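Long-range contacts in T cell receptor mu chain (Monodelphis domestica, PDB 7L15), which pairs with a gamma chain to form the marsupial gamma mu T cell receptor and probably takes part in antigen recognition: residues A[46-51]-A[86-91]; A[61-66]-A[77-82]; A[142-147]-A[214-219]; A[166-171]-A[198-203]. One frame throughout, in Å; residues are numbered along the deposited sequence. Where two conformers were deposited one is given.

Interaction 1: residues A[46-51]-A[86-91]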
loop_
_atom_site.group_PDB
_atom_site.type_symbol
_atom_site.label_atom_id
_atom_site.label_comp_id
_atom_site.label_asym_id
_atom_site.label_seq_id
_atom_site.Cartn_x
_atom_site.Cartn_y
_atom_site.Cartn_z
ATOM N N SER A 46 18.665 17.869 -19.222
ATOM C CA SER A 46 18.423 16.901 -18.161
ATOM C C SER A 46 17.352 15.899 -18.561
ATOM O O SER A 46 16.604 16.084 -19.521
ATOM C CB SER A 46 18.004 17.594 -16.865
ATOM O OG SER A 46 16.667 18.057 -16.992
ATOM N N GLN A 47 17.302 14.816 -17.793
ATOM C CA GLN A 47 16.302 13.767 -17.915
ATOM C C GLN A 47 15.514 13.697 -16.611
ATOM O O GLN A 47 16.097 13.472 -15.541
ATOM C CB GLN A 47 16.956 12.424 -18.218
ATOM C CG GLN A 47 15.980 11.261 -18.100
ATOM C CD GLN A 47 15.030 11.175 -19.301
ATOM O OE1 GLN A 47 15.457 11.309 -20.459
ATOM N NE2 GLN A 47 13.739 10.955 -19.027
ATOM N N LEU A 48 14.196 13.877 -16.708
ATOM C CA LEU A 48 13.296 14.051 -15.578
ATOM C C LEU A 48 12.079 13.146 -15.738
ATOM O O LEU A 48 11.556 13.003 -16.844
ATOM C CB LEU A 48 12.846 15.532 -15.480
ATOM C CG LEU A 48 13.992 16.524 -15.277
ATOM C CD1 LEU A 48 13.529 17.952 -15.114
ATOM C CD2 LEU A 48 14.717 16.100 -14.048
ATOM N N ASP A 49 11.593 12.582 -14.625
ATOM C CA ASP A 49 10.489 11.620 -14.629
ATOM C C ASP A 49 9.557 11.879 -13.448
ATOM O O ASP A 49 9.899 12.572 -12.484
ATOM C CB ASP A 49 10.976 10.165 -14.526
ATOM C CG ASP A 49 11.967 9.780 -15.610
ATOM O OD1 ASP A 49 11.864 10.311 -16.726
ATOM O OD2 ASP A 49 12.848 8.930 -15.340
ATOM N N TRP A 50 8.383 11.265 -13.505
ATOM C CA TRP A 50 7.437 11.248 -12.394
ATOM C C TRP A 50 7.218 9.809 -11.958
ATOM O O TRP A 50 6.959 8.940 -12.799
ATOM C CB TRP A 50 6.100 11.867 -12.801
ATOM C CG TRP A 50 6.125 13.357 -12.969
ATOM C CD1 TRP A 50 6.287 14.058 -14.134
ATOM C CD2 TRP A 50 5.948 14.334 -11.935
ATOM N NE1 TRP A 50 6.214 15.408 -13.885
ATOM C CE2 TRP A 50 6.014 15.600 -12.543
ATOM C CE3 TRP A 50 5.739 14.259 -10.559
ATOM C CZ2 TRP A 50 5.871 16.773 -11.822
ATOM C CZ3 TRP A 50 5.604 15.438 -9.837
ATOM C CH2 TRP A 50 5.670 16.675 -10.474
ATOM N N TYR A 51 7.334 9.557 -10.651
ATOM C CA TYR A 51 7.084 8.249 -10.057
ATOM C C TYR A 51 5.994 8.372 -9.004
ATOM O O TYR A 51 5.949 9.365 -8.269
ATOM C CB TYR A 51 8.347 7.669 -9.406
ATOM C CG TYR A 51 9.270 7.007 -10.381
ATOM C CD1 TYR A 51 10.048 7.753 -11.239
ATOM C CD2 TYR A 51 9.356 5.620 -10.449
ATOM C CE1 TYR A 51 10.886 7.139 -12.157
ATOM C CE2 TYR A 51 10.178 5.004 -11.350
ATOM C CZ TYR A 51 10.945 5.765 -12.202
ATOM O OH TYR A 51 11.770 5.147 -13.102
ATOM N N ASN A 86 12.591 26.366 -15.730
ATOM C CA ASN A 86 13.191 25.144 -15.191
ATOM C C ASN A 86 12.161 24.273 -14.453
ATOM O O ASN A 86 12.443 23.690 -13.405
ATOM C CB ASN A 86 14.374 25.472 -14.274
ATOM C CG ASN A 86 15.609 25.958 -15.035
ATOM O OD1 ASN A 86 15.552 26.283 -16.216
ATOM N ND2 ASN A 86 16.740 25.996 -14.342
ATOM N N GLN A 87 10.967 24.151 -15.014
ATOM C CA GLN A 87 9.913 23.339 -14.418
ATOM C C GLN A 87 9.509 22.217 -15.366
ATOM O O GLN A 87 9.639 22.348 -16.586
ATOM C CB GLN A 87 8.681 24.192 -14.090
ATOM C CG GLN A 87 8.975 25.397 -13.205
ATOM C CD GLN A 87 7.878 26.437 -13.303
ATOM O OE1 GLN A 87 7.221 26.557 -14.336
ATOM N NE2 GLN A 87 7.667 27.186 -12.230
ATOM N N ILE A 88 9.035 21.100 -14.797
ATOM C CA ILE A 88 8.302 20.099 -15.566
ATOM C C ILE A 88 6.969 19.850 -14.880
ATOM O O ILE A 88 6.822 20.039 -13.671
ATOM C CB ILE A 88 9.036 18.754 -15.750
ATOM C CG1 ILE A 88 8.954 17.895 -14.481
ATOM C CG2 ILE A 88 10.459 18.980 -16.181
ATOM C CD1 ILE A 88 9.127 16.415 -14.756
ATOM N N PHE A 89 5.999 19.412 -15.676
ATOM C CA PHE A 89 4.627 19.237 -15.227
ATOM C C PHE A 89 4.166 17.811 -15.464
ATOM O O PHE A 89 4.710 17.091 -16.306
ATOM C CB PHE A 89 3.694 20.204 -15.930
ATOM C CG PHE A 89 4.148 21.618 -15.842
ATOM C CD1 PHE A 89 5.063 22.125 -16.763
ATOM C CD2 PHE A 89 3.697 22.440 -14.816
ATOM C CE1 PHE A 89 5.508 23.428 -16.672
ATOM C CE2 PHE A 89 4.141 23.751 -14.713
ATOM C CZ PHE A 89 5.045 24.249 -15.646
ATOM N N LEU A 90 3.176 17.409 -14.678
ATOM C CA LEU A 90 2.510 16.130 -14.835
ATOM C C LEU A 90 1.029 16.386 -15.050
ATOM O O LEU A 90 0.437 17.255 -14.402
ATOM C CB LEU A 90 2.729 15.242 -13.611
ATOM C CG LEU A 90 1.887 13.973 -13.499
ATOM C CD1 LEU A 90 2.347 12.974 -14.511
ATOM C CD2 LEU A 90 1.986 13.358 -12.102
ATOM N N GLN A 91 0.428 15.647 -15.965
ATOM C CA GLN A 91 -1.013 15.718 -16.125
ATOM C C GLN A 91 -1.584 14.318 -16.195
ATOM O O GLN A 91 -1.121 13.498 -16.988
ATOM C CB GLN A 91 -1.418 16.501 -17.366
ATOM C CG GLN A 91 -2.904 16.380 -17.607
ATOM C CD GLN A 91 -3.387 17.168 -18.806
ATOM O OE1 GLN A 91 -3.617 18.380 -18.711
ATOM N NE2 GLN A 91 -3.558 16.481 -19.941
#
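Trp50, the core tryptophan of the immunoglobulin V-set sandwich, lies with one indole face against Leu90. Its strand 48-51 corresponds to strand C of that fold and faces strand 87-91, strand E of the opposite sheet; the two axes approach to 8.4 Å at a crossing angle of -36°. The closest carbon on that face is Leu90 CB, 3.5 Å from the centroid of the five-membered ring and 13° off its normal, a CH-pi contact. Leu90 CD1 and CD2 lie a little farther off, beside the pyrrole part and the ring junction. Ile88 approaches the indole obliquely, its CD1 3.2 Å from Trp50 NE1, while its other branch turns to the neighbouring leucine. There Ile88 CG2 meets Leu48 CD1 at 3.4 Å, tighter than usual for two carbons. Ile88 can serve both partners because CG1 stands between its backbone N and carbonyl carbon (chi1 78°). Trp50 also touches Cys36, half of the intersheet disulfide with Cys105. Gln47 and Asp49 stand away from this interior: Gln47 NE2 donates to Asp49 OD1 at 3.0 Å, and Arg103 of the gamma chain makes a long, weak ion pair with the same oxygen. Dispersion and CH-pi forces therefore dominate between the two segments, whereas the polar chemistry of strand 48-51 gathers on the flank that meets the gamma chain.

Interaction 2: residues A[61-66]-A[77-82]; sequences WLTGLN and ITSSRE. With NAG (2-acetamido-2-deoxy-beta-D-glucopyranose), chain D.
Thr63 and Ser79 meet through their hydroxyls where strands C' (61-65) and D (77-82) of the V-set sandwich face each other, their axes 6.5 Å apart at closest. Ser79 OG donates to Thr63 OG1 at 2.9 Å, and the threonine oxygen is also hydrogen-bonded to Asp71 O, so two bonds hold this buried polar atom. With OG1 anti to the backbone N (chi1 174°), Thr63 can still set its methyl CG2 against Ile77 CG2 at 3.7 Å. Two residues on, Leu65 divides its branches: CD2 lies beside Ser79, while CD1 packs 3.7 Å from Arg81 CD. The packing slackens at the other end, where Leu62 CD2 and Ile77 CD1 are 4.3 Å apart. Thr78 and Ser80 turn their side chains away from strand 61-65 and are exposed to solvent. Arg81 bridges the two regimes: its aliphatic part covers Leu65, and its guanidinium presents one face to Asn66 O, with NH1 hydrogen-bonded to Lys44 O and NE in a salt bridge with Asp83. Asn66 OD1 accepts from the backbone N atoms of Ser68 and Ser69, and on the outer side Asn66 ND2 carries the N-linked sugar, bonded covalently to NAG C1 at 1.4 Å.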
loop_
_atom_site.group_PDB
_atom_site.type_symbol
_atom_site.label_atom_id
_atom_site.label_comp_id
_atom_site.label_asym_id
_atom_site.label_seq_id
_atom_site.Cartn_x
_atom_site.Cartn_y
_atom_site.Cartn_z
ATOM N N TRP A 61 6.896 3.899 -12.149
ATOM C CA TRP A 61 7.142 4.918 -13.154
ATOM C C TRP A 61 5.840 5.288 -13.865
ATOM O O TRP A 61 5.051 4.420 -14.235
ATOM C CB TRP A 61 8.172 4.409 -14.153
ATOM C CG TRP A 61 8.450 5.347 -15.275
ATOM C CD1 TRP A 61 9.293 6.411 -15.260
ATOM C CD2 TRP A 61 7.888 5.292 -16.591
ATOM N NE1 TRP A 61 9.299 7.029 -16.492
ATOM C CE2 TRP A 61 8.442 6.362 -17.326
ATOM C CE3 TRP A 61 6.970 4.445 -17.218
ATOM C CZ2 TRP A 61 8.106 6.609 -18.662
ATOM C CZ3 TRP A 61 6.632 4.691 -18.553
ATOM C CH2 TRP A 61 7.204 5.766 -19.257
ATOM N N LEU A 62 5.618 6.589 -14.056
ATOM C CA LEU A 62 4.431 7.091 -14.737
ATOM C C LEU A 62 4.729 7.683 -16.102
ATOM O O LEU A 62 4.004 7.403 -17.061
ATOM C CB LEU A 62 3.738 8.162 -13.891
ATOM C CG LEU A 62 3.245 7.772 -12.510
ATOM C CD1 LEU A 62 2.574 8.974 -11.913
ATOM C CD2 LEU A 62 2.307 6.601 -12.607
ATOM N N THR A 63 5.751 8.536 -16.194
ATOM C CA THR A 63 6.068 9.286 -17.403
ATOM C C THR A 63 7.402 9.988 -17.184
ATOM O O THR A 63 7.853 10.143 -16.050
ATOM C CB THR A 63 4.971 10.307 -17.743
ATOM O OG1 THR A 63 5.379 11.120 -18.852
ATOM C CG2 THR A 63 4.681 11.190 -16.559
ATOM N N GLY A 64 8.041 10.387 -18.287
ATOM C CA GLY A 64 9.297 11.111 -18.187
ATOM C C GLY A 64 9.590 11.828 -19.480
ATOM O O GLY A 64 8.902 11.632 -20.483
ATOM N N LEU A 65 10.622 12.671 -19.454
ATOM C CA LEU A 65 10.923 13.440 -20.655
ATOM C C LEU A 65 12.320 14.028 -20.579
ATOM O O LEU A 65 12.895 14.197 -19.498
ATOM C CB LEU A 65 9.902 14.563 -20.884
ATOM C CG LEU A 65 9.960 15.835 -20.034
ATOM C CD1 LEU A 65 9.082 16.929 -20.626
ATOM C CD2 LEU A 65 9.556 15.570 -18.600
ATOM N N ASN A 66 12.864 14.294 -21.764
ATOM C CA ASN A 66 14.028 15.151 -21.939
ATOM C C ASN A 66 13.686 16.111 -23.078
ATOM O O ASN A 66 12.523 16.271 -23.471
ATOM C CB ASN A 66 15.308 14.339 -22.180
ATOM C CG ASN A 66 15.213 13.410 -23.384
ATOM O OD1 ASN A 66 14.683 13.770 -24.436
ATOM N ND2 ASN A 66 15.738 12.194 -23.220
ATOM N N ILE A 77 -1.965 9.948 -19.165
ATOM C CA ILE A 77 -0.842 10.507 -18.406
ATOM C C ILE A 77 0.130 11.192 -19.363
ATOM O O ILE A 77 0.546 10.592 -20.362
ATOM C CB ILE A 77 -0.109 9.401 -17.632
ATOM C CG1 ILE A 77 -1.066 8.704 -16.653
ATOM C CG2 ILE A 77 1.181 9.955 -16.952
ATOM C CD1 ILE A 77 -0.405 7.689 -15.750
ATOM N N THR A 78 0.507 12.438 -19.064
ATOM C CA THR A 78 1.495 13.140 -19.885
ATOM C C THR A 78 2.341 14.057 -19.006
ATOM O O THR A 78 1.979 14.389 -17.876
ATOM C CB THR A 78 0.856 13.971 -21.021
ATOM O OG1 THR A 78 -0.109 14.866 -20.472
ATOM C CG2 THR A 78 0.159 13.088 -22.076
ATOM N N SER A 79 3.481 14.471 -19.545
ATOM C CA SER A 79 4.335 15.430 -18.870
ATOM C C SER A 79 4.821 16.456 -19.887
ATOM O O SER A 79 4.753 16.239 -21.093
ATOM C CB SER A 79 5.509 14.737 -18.178
ATOM O OG SER A 79 6.191 13.911 -19.096
ATOM N N SER A 80 5.295 17.592 -19.392
ATOM C CA SER A 80 5.741 18.655 -20.281
ATOM C C SER A 80 6.707 19.545 -19.515
ATOM O O SER A 80 6.860 19.422 -18.293
ATOM C CB SER A 80 4.555 19.461 -20.819
ATOM O OG SER A 80 3.802 20.002 -19.748
ATOM N N ARG A 81 7.326 20.470 -20.252
ATOM C CA ARG A 81 8.454 21.267 -19.787
ATOM C C ARG A 81 8.236 22.753 -20.044
ATOM O O ARG A 81 7.692 23.141 -21.082
ATOM C CB ARG A 81 9.730 20.841 -20.495
ATOM C CG ARG A 81 10.738 20.216 -19.588
ATOM C CD ARG A 81 11.796 19.469 -20.371
ATOM N NE ARG A 81 12.610 20.349 -21.197
ATOM C CZ ARG A 81 13.917 20.181 -21.396
ATOM N NH1 ARG A 81 14.548 19.176 -20.807
ATOM N NH2 ARG A 81 14.593 21.018 -22.178
ATOM N N GLU A 82 8.701 23.580 -19.108
ATOM C CA GLU A 82 8.737 25.035 -19.255
ATOM C C GLU A 82 10.188 25.477 -19.067
ATOM O O GLU A 82 10.665 25.588 -17.932
ATOM C CB GLU A 82 7.809 25.709 -18.253
ATOM C CG GLU A 82 7.919 27.228 -18.209
ATOM C CD GLU A 82 6.948 27.914 -19.141
ATOM O OE1 GLU A 82 7.123 29.127 -19.393
ATOM O OE2 GLU A 82 6.009 27.239 -19.617
HETATM C C1 NAG D . 15.769 11.178 -24.247
HETATM C C2 NAG D . 17.218 11.021 -24.767
HETATM C C3 NAG D . 17.305 9.895 -25.800
HETATM C C4 NAG D . 16.707 8.616 -25.232
HETATM C C5 NAG D . 15.268 8.900 -24.821
HETATM C C6 NAG D . 14.530 7.693 -24.286
HETATM C C7 NAG D . 18.555 13.082 -24.696
HETATM C C8 NAG D . 18.915 14.349 -25.408
HETATM N N2 NAG D . 17.696 12.275 -25.330
HETATM O O3 NAG D . 18.660 9.668 -26.170
HETATM O O4 NAG D . 16.768 7.562 -26.186
HETATM O O5 NAG D . 15.270 9.897 -23.789
HETATM O O6 NAG D . 15.131 7.177 -23.108
HETATM O O7 NAG D . 19.024 12.796 -23.599
#

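Interaction 3: residues A[142-147]-A[214-219]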
loop_
_atom_site.group_PDB
_atom_site.type_symbol
_atom_site.label_atom_id
_atom_site.label_comp_id
_atom_site.label_asym_id
_atom_site.label_seq_id
_atom_site.Cartn_x
_atom_site.Cartn_y
_atom_site.Cartn_z
ATOM N N LEU A 142 -26.242 -7.647 10.290
ATOM C CA LEU A 142 -25.474 -8.244 11.374
ATOM C C LEU A 142 -24.933 -9.596 10.938
ATOM O O LEU A 142 -25.640 -10.382 10.300
ATOM C CB LEU A 142 -26.337 -8.418 12.625
ATOM C CG LEU A 142 -26.617 -7.213 13.514
ATOM C CD1 LEU A 142 -27.689 -7.581 14.531
ATOM C CD2 LEU A 142 -25.338 -6.804 14.210
ATOM N N VAL A 143 -23.672 -9.863 11.282
ATOM C CA VAL A 143 -23.052 -11.153 11.020
ATOM C C VAL A 143 -22.287 -11.556 12.267
ATOM O O VAL A 143 -21.703 -10.713 12.956
ATOM C CB VAL A 143 -22.096 -11.131 9.804
ATOM C CG1 VAL A 143 -21.776 -12.568 9.370
ATOM C CG2 VAL A 143 -22.679 -10.307 8.657
ATOM N N ARG A 144 -22.260 -12.857 12.532
ATOM C CA ARG A 144 -21.674 -13.407 13.744
ATOM C C ARG A 144 -20.699 -14.528 13.413
ATOM O O ARG A 144 -20.863 -15.248 12.429
ATOM C CB ARG A 144 -22.747 -13.956 14.682
ATOM C CG ARG A 144 -22.864 -13.215 15.975
ATOM C CD ARG A 144 -23.704 -14.009 16.953
ATOM N NE ARG A 144 -23.992 -13.244 18.159
ATOM C CZ ARG A 144 -25.090 -12.517 18.334
ATOM N NH1 ARG A 144 -26.011 -12.453 17.381
ATOM N NH2 ARG A 144 -25.266 -11.853 19.465
ATOM N N ASP A 145 -19.663 -14.644 14.238
ATOM C CA ASP A 145 -18.793 -15.819 14.249
ATOM C C ASP A 145 -18.329 -15.965 15.695
ATOM O O ASP A 145 -17.507 -15.172 16.170
ATOM C CB ASP A 145 -17.625 -15.668 13.284
ATOM C CG ASP A 145 -16.851 -16.958 13.096
ATOM O OD1 ASP A 145 -17.466 -17.985 12.740
ATOM O OD2 ASP A 145 -15.621 -16.943 13.279
ATOM N N GLN A 146 -18.909 -16.938 16.400
ATOM C CA GLN A 146 -18.639 -17.202 17.816
ATOM C C GLN A 146 -18.935 -15.931 18.603
ATOM O O GLN A 146 -20.088 -15.466 18.554
ATOM C CB GLN A 146 -17.224 -17.761 17.947
ATOM C CG GLN A 146 -16.959 -18.889 16.976
ATOM C CD GLN A 146 -15.683 -19.625 17.281
ATOM O OE1 GLN A 146 -15.505 -20.130 18.384
ATOM N NE2 GLN A 146 -14.781 -19.691 16.302
ATOM N N ASP A 147 -17.970 -15.353 19.327
ATOM C CA ASP A 147 -18.183 -14.174 20.161
ATOM C C ASP A 147 -17.861 -12.879 19.436
ATOM O O ASP A 147 -17.813 -11.816 20.064
ATOM C CB ASP A 147 -17.348 -14.264 21.447
ATOM C CG ASP A 147 -15.851 -14.252 21.178
ATOM O OD1 ASP A 147 -15.377 -15.086 20.377
ATOM O OD2 ASP A 147 -15.146 -13.399 21.759
ATOM N N MET A 214 -30.287 -3.054 12.425
ATOM C CA MET A 214 -30.676 -4.457 12.480
ATOM C C MET A 214 -30.415 -4.977 13.892
ATOM O O MET A 214 -29.440 -4.578 14.536
ATOM C CB MET A 214 -29.904 -5.307 11.452
ATOM C CG MET A 214 -30.277 -6.801 11.483
ATOM S SD MET A 214 -29.843 -7.682 9.954
ATOM C CE MET A 214 -29.071 -9.177 10.550
ATOM N N SER A 215 -31.280 -5.858 14.381
ATOM C CA SER A 215 -31.060 -6.489 15.676
ATOM C C SER A 215 -31.317 -7.980 15.581
ATOM O O SER A 215 -32.229 -8.422 14.880
ATOM C CB SER A 215 -31.957 -5.917 16.803
ATOM O OG SER A 215 -32.726 -4.795 16.413
ATOM N N HIS A 216 -30.511 -8.749 16.296
ATOM C CA HIS A 216 -30.779 -10.158 16.531
ATOM C C HIS A 216 -31.311 -10.257 17.956
ATOM O O HIS A 216 -30.556 -10.075 18.916
ATOM C CB HIS A 216 -29.520 -11.001 16.330
ATOM C CG HIS A 216 -29.202 -11.283 14.894
ATOM N ND1 HIS A 216 -28.004 -11.839 14.493
ATOM C CD2 HIS A 216 -29.927 -11.095 13.764
ATOM C CE1 HIS A 216 -28.006 -11.981 13.179
ATOM N NE2 HIS A 216 -29.163 -11.543 12.714
ATOM N N GLN A 217 -32.614 -10.499 18.090
ATOM C CA GLN A 217 -33.235 -10.572 19.401
ATOM C C GLN A 217 -32.870 -11.885 20.079
ATOM O O GLN A 217 -32.611 -12.898 19.423
ATOM C CB GLN A 217 -34.759 -10.433 19.304
ATOM C CG GLN A 217 -35.246 -9.062 18.803
ATOM C CD GLN A 217 -34.827 -7.882 19.694
ATOM O OE1 GLN A 217 -34.529 -8.045 20.881
ATOM N NE2 GLN A 217 -34.811 -6.683 19.111
ATOM N N ALA A 218 -32.827 -11.847 21.411
ATOM C CA ALA A 218 -32.671 -13.049 22.217
ATOM C C ALA A 218 -33.988 -13.548 22.798
ATOM O O ALA A 218 -34.065 -14.710 23.211
ATOM C CB ALA A 218 -31.673 -12.795 23.349
ATOM N N GLY A 219 -35.020 -12.697 22.841
ATOM C CA GLY A 219 -36.349 -13.122 23.216
ATOM C C GLY A 219 -37.379 -12.605 22.226
ATOM O O GLY A 219 -37.067 -11.825 21.323
#
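Leu142 reaches across from strand 142-145 into an angle formed by Met214 and His216. Its CB touches two groups: Met214 CE at 3.5 Å, and the face of the His216 ring. In this CH-pi contact Leu142 CB lies 4.2 Å from the centroid of the His216 ring, 19° off the ring normal. CG comes next, beside the carbonyl oxygen of Met214. At the tip Leu142 CD1 nestles against the backbone of the other strand, 3.5 Å from Met214 O and equally close to His216 N. Placing CG anti to the carbonyl carbon (chi1 -78°) sends the branch along this course. The backbone takes part too, since Leu142 N donates a weak hydrogen bond to Met214 SD at 3.6 Å. Two residues on, the extended Arg144 brings NH1 to 3.6 Å from His216 ND1, edge to edge, with guanidinium and imidazole nearly coplanar. The histidine contacts describe one of its two conformers. NH2 of Arg144 makes weak hydrogen bonds to Gly196 O and Asp199 O, in the loop leading to strand 201-207. Val143 points away and packs on Phe130 of the gamma chain, and Asp145 packs on Phe129 of the same chain. Strands A and G thus meet from opposite sheets near the end of a C1-set immunoglobulin sandwich, whose A-strand sheet faces the partner chain.

Interaction 4: residues A[166-171]-A[198-203]; sequences TSSGTL and NDAITC
Ala200 O is gripped from two points of Ser167: the hydroxyl OG donates to it at 2.6 Å, in the carbonyl plane, and CA adds a C-H...O contact at 3.1 Å. The hydroxyl arrives there because OG is anti to the serine backbone N (chi1 -165°), which also brings it beside Asp199 CB. One residue back, Thr166 and Thr202 form an antiparallel hydrogen-bonded pair. Thr166 N gives to Thr202 O at 2.9 Å, and Thr202 N returns a bond to Thr166 O at 2.8 Å. The latter oxygen is covered as well by Ile201 CD1, 3.2 Å away, the end of a side chain that otherwise starts off away from the strand. This pair joins strands C (162-167) and F (201-207) in one sheet of the C1-set domain; Cys203, next on strand F, bonds to Cys151 in the opposite sheet. The two threonine side chains lie on one face, Thr166 OG1 3.7 Å from Thr202 CB. A water molecule lies 2.6 Å from Thr166 OG1 and donates to Thr202 O. Beyond the pair the chain reverses in a type I' turn from Ser167 to Thr170, where Gly169 takes a positive phi of 104°.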
loop_
_atom_site.group_PDB
_atom_site.type_symbol
_atom_site.label_atom_id
_atom_site.label_comp_id
_atom_site.label_asym_id
_atom_site.label_seq_id
_atom_site.Cartn_x
_atom_site.Cartn_y
_atom_site.Cartn_z
ATOM N N THR A 166 -24.878 -2.458 20.426
ATOM C CA THR A 166 -25.370 -2.477 21.796
ATOM C C THR A 166 -26.035 -3.808 22.094
ATOM O O THR A 166 -26.658 -4.416 21.222
ATOM C CB THR A 166 -26.378 -1.356 22.065
ATOM O OG1 THR A 166 -27.445 -1.449 21.114
ATOM C CG2 THR A 166 -25.699 0.014 21.960
ATOM N N SER A 167 -25.897 -4.243 23.341
ATOM C CA SER A 167 -26.535 -5.452 23.847
ATOM C C SER A 167 -27.524 -5.028 24.925
ATOM O O SER A 167 -27.119 -4.558 25.996
ATOM C CB SER A 167 -25.497 -6.431 24.378
ATOM O OG SER A 167 -26.048 -7.723 24.548
ATOM N N SER A 168 -28.818 -5.151 24.616
ATOM C CA SER A 168 -29.909 -4.728 25.504
ATOM C C SER A 168 -29.671 -3.327 26.062
ATOM O O SER A 168 -29.898 -3.054 27.242
ATOM C CB SER A 168 -30.138 -5.741 26.632
ATOM O OG SER A 168 -31.148 -6.676 26.281
ATOM N N GLY A 169 -29.200 -2.430 25.205
ATOM C CA GLY A 169 -29.163 -1.020 25.511
ATOM C C GLY A 169 -27.800 -0.464 25.865
ATOM O O GLY A 169 -27.622 0.760 25.811
ATOM N N THR A 170 -26.828 -1.295 26.225
ATOM C CA THR A 170 -25.528 -0.762 26.611
ATOM C C THR A 170 -24.440 -1.138 25.600
ATOM O O THR A 170 -24.450 -2.237 25.026
ATOM C CB THR A 170 -25.165 -1.210 28.030
ATOM O OG1 THR A 170 -25.177 -2.640 28.107
ATOM C CG2 THR A 170 -26.190 -0.647 29.043
ATOM N N LEU A 171 -23.523 -0.187 25.368
ATOM C CA LEU A 171 -22.449 -0.341 24.392
ATOM C C LEU A 171 -21.633 -1.586 24.679
ATOM O O LEU A 171 -21.240 -1.829 25.819
ATOM C CB LEU A 171 -21.535 0.877 24.423
ATOM C CG LEU A 171 -21.884 2.145 23.657
ATOM C CD1 LEU A 171 -20.872 3.185 24.030
ATOM C CD2 LEU A 171 -21.852 1.900 22.157
ATOM N N ASN A 198 -24.936 -15.689 22.237
ATOM C CA ASN A 198 -26.334 -15.751 22.617
ATOM C C ASN A 198 -26.886 -14.424 23.128
ATOM O O ASN A 198 -28.066 -14.361 23.493
ATOM C CB ASN A 198 -26.534 -16.847 23.669
ATOM C CG ASN A 198 -26.185 -18.231 23.143
ATOM O OD1 ASN A 198 -26.885 -18.777 22.285
ATOM N ND2 ASN A 198 -25.102 -18.806 23.657
ATOM N N ASP A 199 -26.087 -13.365 23.162
ATOM C CA ASP A 199 -26.601 -12.089 23.644
ATOM C C ASP A 199 -27.404 -11.389 22.553
ATOM O O ASP A 199 -27.150 -11.551 21.355
ATOM C CB ASP A 199 -25.467 -11.181 24.123
ATOM C CG ASP A 199 -24.842 -11.655 25.422
ATOM O OD1 ASP A 199 -25.387 -12.600 26.033
ATOM O OD2 ASP A 199 -23.805 -11.079 25.829
ATOM N N ALA A 200 -28.405 -10.625 22.979
ATOM C CA ALA A 200 -29.125 -9.765 22.054
ATOM C C ALA A 200 -28.197 -8.651 21.589
ATOM O O ALA A 200 -27.488 -8.040 22.393
ATOM C CB ALA A 200 -30.375 -9.186 22.720
ATOM N N ILE A 201 -28.173 -8.404 20.287
ATOM C CA ILE A 201 -27.265 -7.419 19.721
ATOM C C ILE A 201 -28.041 -6.530 18.760
ATOM O O ILE A 201 -28.932 -6.996 18.040
ATOM C CB ILE A 201 -26.054 -8.098 19.031
ATOM C CG1 ILE A 201 -25.111 -7.051 18.444
ATOM C CG2 ILE A 201 -26.496 -9.122 17.989
ATOM C CD1 ILE A 201 -24.575 -6.111 19.497
ATOM N N THR A 202 -27.732 -5.241 18.787
ATOM C CA THR A 202 -28.331 -4.287 17.870
ATOM C C THR A 202 -27.227 -3.452 17.252
ATOM O O THR A 202 -26.372 -2.920 17.964
ATOM C CB THR A 202 -29.343 -3.371 18.579
ATOM O OG1 THR A 202 -30.483 -4.140 18.984
ATOM C CG2 THR A 202 -29.793 -2.249 17.647
ATOM N N CYS A 203 -27.239 -3.339 15.935
ATOM C CA CYS A 203 -26.363 -2.408 15.256
ATOM C C CYS A 203 -27.193 -1.230 14.787
ATOM O O CYS A 203 -28.202 -1.412 14.101
ATOM C CB CYS A 203 -25.654 -3.052 14.071
ATOM S SG CYS A 203 -24.489 -1.892 13.402
HETATM O O HOH W 1 -27.204 -0.056 18.978
#

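Overall arrangement
From the N terminus, the V-set domain comes first. Interaction 1 closes the longer loop there, from strand 48-53 to strand 87-92, and interaction 2 falls within it, bringing strands 60-65 and 77-82 together. Their centres are 5 Å apart, and backbone bonds between strands 77-82 and 87-92 join them, so both join the two sheets of the sandwich. In the C1-set domain the nesting recurs, interaction 3 enclosing interaction 4, but interaction 3 spans the two sheets while interaction 4 pairs neighbouring strands 162-167 and 201-207 within one. Strands 201-207 and 210-216 are hydrogen-bonded neighbours, linking these two contacts. No loops cross, and the centres of interactions 1 and 3 lie about 55 Å apart.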